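Local coordinates for protein NADH dehydrogenase (Methanothermobacter marburgensis, PDB 4R81) that probably oxidises NAD(P)H and passes the electrons to quinones by way of a bound flavin mononucleotide, at residues E21-F26 with A86-L91. Numbering follows the deposited sequence.
Sequences EVLEAF and AFIYPL. With FMN (flavin mononucleotide), chain E.
The backbone O of Leu91 accepts a 2.9 Å hydrogen bond from the ribityl hydroxyl O2' of the flavin mononucleotide, just beyond the C-terminal end of a central strand of the flavodoxin-like fold. On that strand Ile88 meets Val22, Leu23 and Phe26 of helix 18-32; segment 21-26 runs nearly antiparallel to strand residues 86-90 (153°), as a helix covering a parallel sheet does. A beta-branched isoleucine suits an extended strand and offers two arms to the helix. Its CG2 lies 3.8 Å from CG1 of Val22, the two side chains passing in opposite directions. The longer arm, with chi2 extended at 178°, brings CD1 up against the helix backbone, 3.8 Å from CA of Leu23, whose side chain crosses it at about a right angle. Phe26 reaches farther along the sheet, where the small Ala86 leaves room for a ring; the same ring also touches Ile8 and Leu133 on the adjoining strands. Past the apolar layer, Leu91 sets its branched end against the isoalloxazine, CD2 coming 3.7 Å from flavin N3. At the other end of the contact, Phe26 swings its ring off the helix toward the sheet (chi1 -177°, CG opposite the backbone N), and CE2 comes to rest 3.6 Å from CB of Ala86.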
loop_
_atom_site.group_PDB
_atom_site.type_symbol
_atom_site.label_atom_id
_atom_site.label_comp_id
_atom_site.label_asym_id
_atom_site.label_seq_id
_atom_site.Cartn_x
_atom_site.Cartn_y
_atom_site.Cartn_z
ATOM N N GLU A 21 19.238 -3.622 -9.720
ATOM C CA GLU A 21 19.753 -3.470 -11.073
ATOM C C GLU A 21 18.972 -2.401 -11.827
ATOM O O GLU A 21 19.534 -1.687 -12.664
ATOM C CB GLU A 21 19.694 -4.801 -11.821
ATOM C CG GLU A 21 20.437 -5.932 -11.119
ATOM C CD GLU A 21 20.408 -7.215 -11.916
ATOM O OE1 GLU A 21 21.018 -7.246 -13.001
ATOM O OE2 GLU A 21 19.771 -8.188 -11.462
ATOM N N VAL A 22 17.677 -2.299 -11.531
ATOM C CA VAL A 22 16.839 -1.262 -12.115
ATOM C C VAL A 22 17.336 0.114 -11.683
ATOM O O VAL A 22 17.430 1.028 -12.507
ATOM C CB VAL A 22 15.361 -1.461 -11.734
ATOM C CG1 VAL A 22 14.528 -0.220 -12.090
ATOM C CG2 VAL A 22 14.820 -2.693 -12.439
ATOM N N LEU A 23 17.678 0.248 -10.402
ATOM C CA LEU A 23 18.265 1.489 -9.903
ATOM C C LEU A 23 19.557 1.809 -10.649
ATOM O O LEU A 23 19.778 2.942 -11.073
ATOM C CB LEU A 23 18.538 1.394 -8.398
ATOM C CG LEU A 23 19.267 2.563 -7.730
ATOM C CD1 LEU A 23 18.448 3.841 -7.839
ATOM C CD2 LEU A 23 19.572 2.240 -6.271
ATOM N N GLU A 24 20.409 0.802 -10.816
ATOM C CA GLU A 24 21.676 0.994 -11.508
ATOM C C GLU A 24 21.455 1.424 -12.950
ATOM O O GLU A 24 22.150 2.312 -13.453
ATOM C CB GLU A 24 22.510 -0.288 -11.474
ATOM C CG GLU A 24 23.843 -0.170 -12.188
ATOM C CD GLU A 24 24.817 0.769 -11.485
ATOM O OE1 GLU A 24 24.697 0.962 -10.247
ATOM O OE2 GLU A 24 25.710 1.315 -12.179
ATOM N N ALA A 25 20.479 0.810 -13.613
ATOM C CA ALA A 25 20.210 1.131 -15.016
ATOM C C ALA A 25 19.668 2.557 -15.148
ATOM O O ALA A 25 20.105 3.331 -16.003
ATOM C CB ALA A 25 19.250 0.118 -15.629
ATOM N N PHE A 26 18.743 2.908 -14.261
ATOM C CA PHE A 26 18.156 4.247 -14.232
ATOM C C PHE A 26 19.220 5.319 -13.982
ATOM O O PHE A 26 19.262 6.336 -14.677
ATOM C CB PHE A 26 17.051 4.312 -13.172
ATOM C CG PHE A 26 16.333 5.636 -13.113
ATOM C CD1 PHE A 26 15.548 6.074 -14.174
ATOM C CD2 PHE A 26 16.421 6.428 -11.978
ATOM C CE1 PHE A 26 14.881 7.293 -14.104
ATOM C CE2 PHE A 26 15.757 7.641 -11.897
ATOM C CZ PHE A 26 14.983 8.073 -12.962
ATOM N N ALA A 86 11.912 9.963 -8.295
ATOM C CA ALA A 86 11.736 8.644 -8.873
ATOM C C ALA A 86 11.425 7.659 -7.765
ATOM O O ALA A 86 11.861 7.837 -6.627
ATOM C CB ALA A 86 12.970 8.231 -9.662
ATOM N N PHE A 87 10.643 6.640 -8.099
ATOM C CA PHE A 87 10.255 5.611 -7.147
ATOM C C PHE A 87 10.544 4.265 -7.783
ATOM O O PHE A 87 10.019 3.946 -8.852
ATOM C CB PHE A 87 8.771 5.747 -6.785
ATOM C CG PHE A 87 8.444 7.047 -6.115
ATOM C CD1 PHE A 87 8.211 8.197 -6.866
ATOM C CD2 PHE A 87 8.405 7.136 -4.728
ATOM C CE1 PHE A 87 7.922 9.413 -6.243
ATOM C CE2 PHE A 87 8.116 8.347 -4.096
ATOM C CZ PHE A 87 7.879 9.486 -4.856
ATOM N N ILE A 88 11.402 3.489 -7.131
ATOM C CA ILE A 88 11.849 2.211 -7.662
ATOM C C ILE A 88 11.595 1.136 -6.618
ATOM O O ILE A 88 12.122 1.196 -5.505
ATOM C CB ILE A 88 13.349 2.258 -8.033
ATOM C CG1 ILE A 88 13.576 3.319 -9.122
ATOM C CG2 ILE A 88 13.839 0.871 -8.486
ATOM C CD1 ILE A 88 15.032 3.489 -9.530
ATOM N N TYR A 89 10.756 0.165 -6.969
ATOM C CA TYR A 89 10.295 -0.837 -6.012
ATOM C C TYR A 89 9.700 -2.040 -6.732
ATOM O O TYR A 89 9.296 -1.941 -7.895
ATOM C CB TYR A 89 9.254 -0.225 -5.062
ATOM C CG TYR A 89 8.020 0.310 -5.767
ATOM C CD1 TYR A 89 7.989 1.614 -6.245
ATOM C CD2 TYR A 89 6.899 -0.486 -5.963
ATOM C CE1 TYR A 89 6.881 2.116 -6.899
ATOM C CE2 TYR A 89 5.776 0.009 -6.624
ATOM C CZ TYR A 89 5.776 1.317 -7.087
ATOM O OH TYR A 89 4.677 1.826 -7.743
ATOM N N PRO A 90 9.655 -3.188 -6.049
ATOM C CA PRO A 90 8.914 -4.343 -6.562
ATOM C C PRO A 90 7.429 -4.268 -6.217
ATOM O O PRO A 90 7.049 -3.760 -5.150
ATOM C CB PRO A 90 9.546 -5.511 -5.806
ATOM C CG PRO A 90 9.924 -4.918 -4.483
ATOM C CD PRO A 90 10.364 -3.499 -4.793
ATOM N N LEU A 91 6.597 -4.790 -7.108
ATOM C CA LEU A 91 5.161 -4.857 -6.887
ATOM C C LEU A 91 4.864 -5.965 -5.898
ATOM O O LEU A 91 5.127 -7.128 -6.187
ATOM C CB LEU A 91 4.447 -5.156 -8.203
ATOM C CG LEU A 91 2.934 -4.967 -8.133
ATOM C CD1 LEU A 91 2.649 -3.546 -7.673
ATOM C CD2 LEU A 91 2.266 -5.261 -9.471
HETATM N N1 FMN E . 4.099 -9.694 -8.684
HETATM C C2 FMN E . 2.943 -9.214 -9.269
HETATM O O2 FMN E . 2.866 -9.140 -10.489
HETATM N N3 FMN E . 1.876 -8.810 -8.492
HETATM C C4 FMN E . 1.954 -8.883 -7.118
HETATM O O4 FMN E . 0.996 -8.510 -6.447
HETATM C C4A FMN E . 3.111 -9.369 -6.512
HETATM N N5 FMN E . 3.209 -9.468 -5.138
HETATM C C5A FMN E . 4.370 -9.935 -4.557
HETATM C C6 FMN E . 4.468 -10.015 -3.168
HETATM C C7 FMN E . 5.631 -10.493 -2.569
HETATM C C7M FMN E . 5.744 -10.560 -1.075
HETATM C C8 FMN E . 6.706 -10.893 -3.364
HETATM C C8M FMN E . 7.966 -11.418 -2.732
HETATM C C9 FMN E . 6.597 -10.820 -4.750
HETATM C C9A FMN E . 5.436 -10.339 -5.354
HETATM N N10 FMN E . 5.327 -10.259 -6.733
HETATM C C10 FMN E . 4.178 -9.772 -7.308
HETATM C "C1'" FMN E . 6.467 -10.652 -7.617
HETATM C "C2'" FMN E . 7.459 -9.484 -7.528
HETATM O "O2'" FMN E . 6.952 -8.301 -8.112
HETATM C "C3'" FMN E . 8.815 -9.879 -8.089
HETATM O "O3'" FMN E . 9.385 -10.788 -7.160
HETATM C "C4'" FMN E . 9.721 -8.663 -8.235
HETATM O "O4'" FMN E . 9.260 -7.785 -9.240
HETATM C "C5'" FMN E . 11.152 -9.063 -8.558
HETATM O "O5'" FMN E . 11.938 -7.909 -8.375
HETATM P P FMN E . 13.007 -7.892 -7.178
HETATM O O1P FMN E . 14.069 -8.926 -7.504
HETATM O O2P FMN E . 13.635 -6.524 -7.081
HETATM O O3P FMN E . 12.305 -8.280 -5.899
#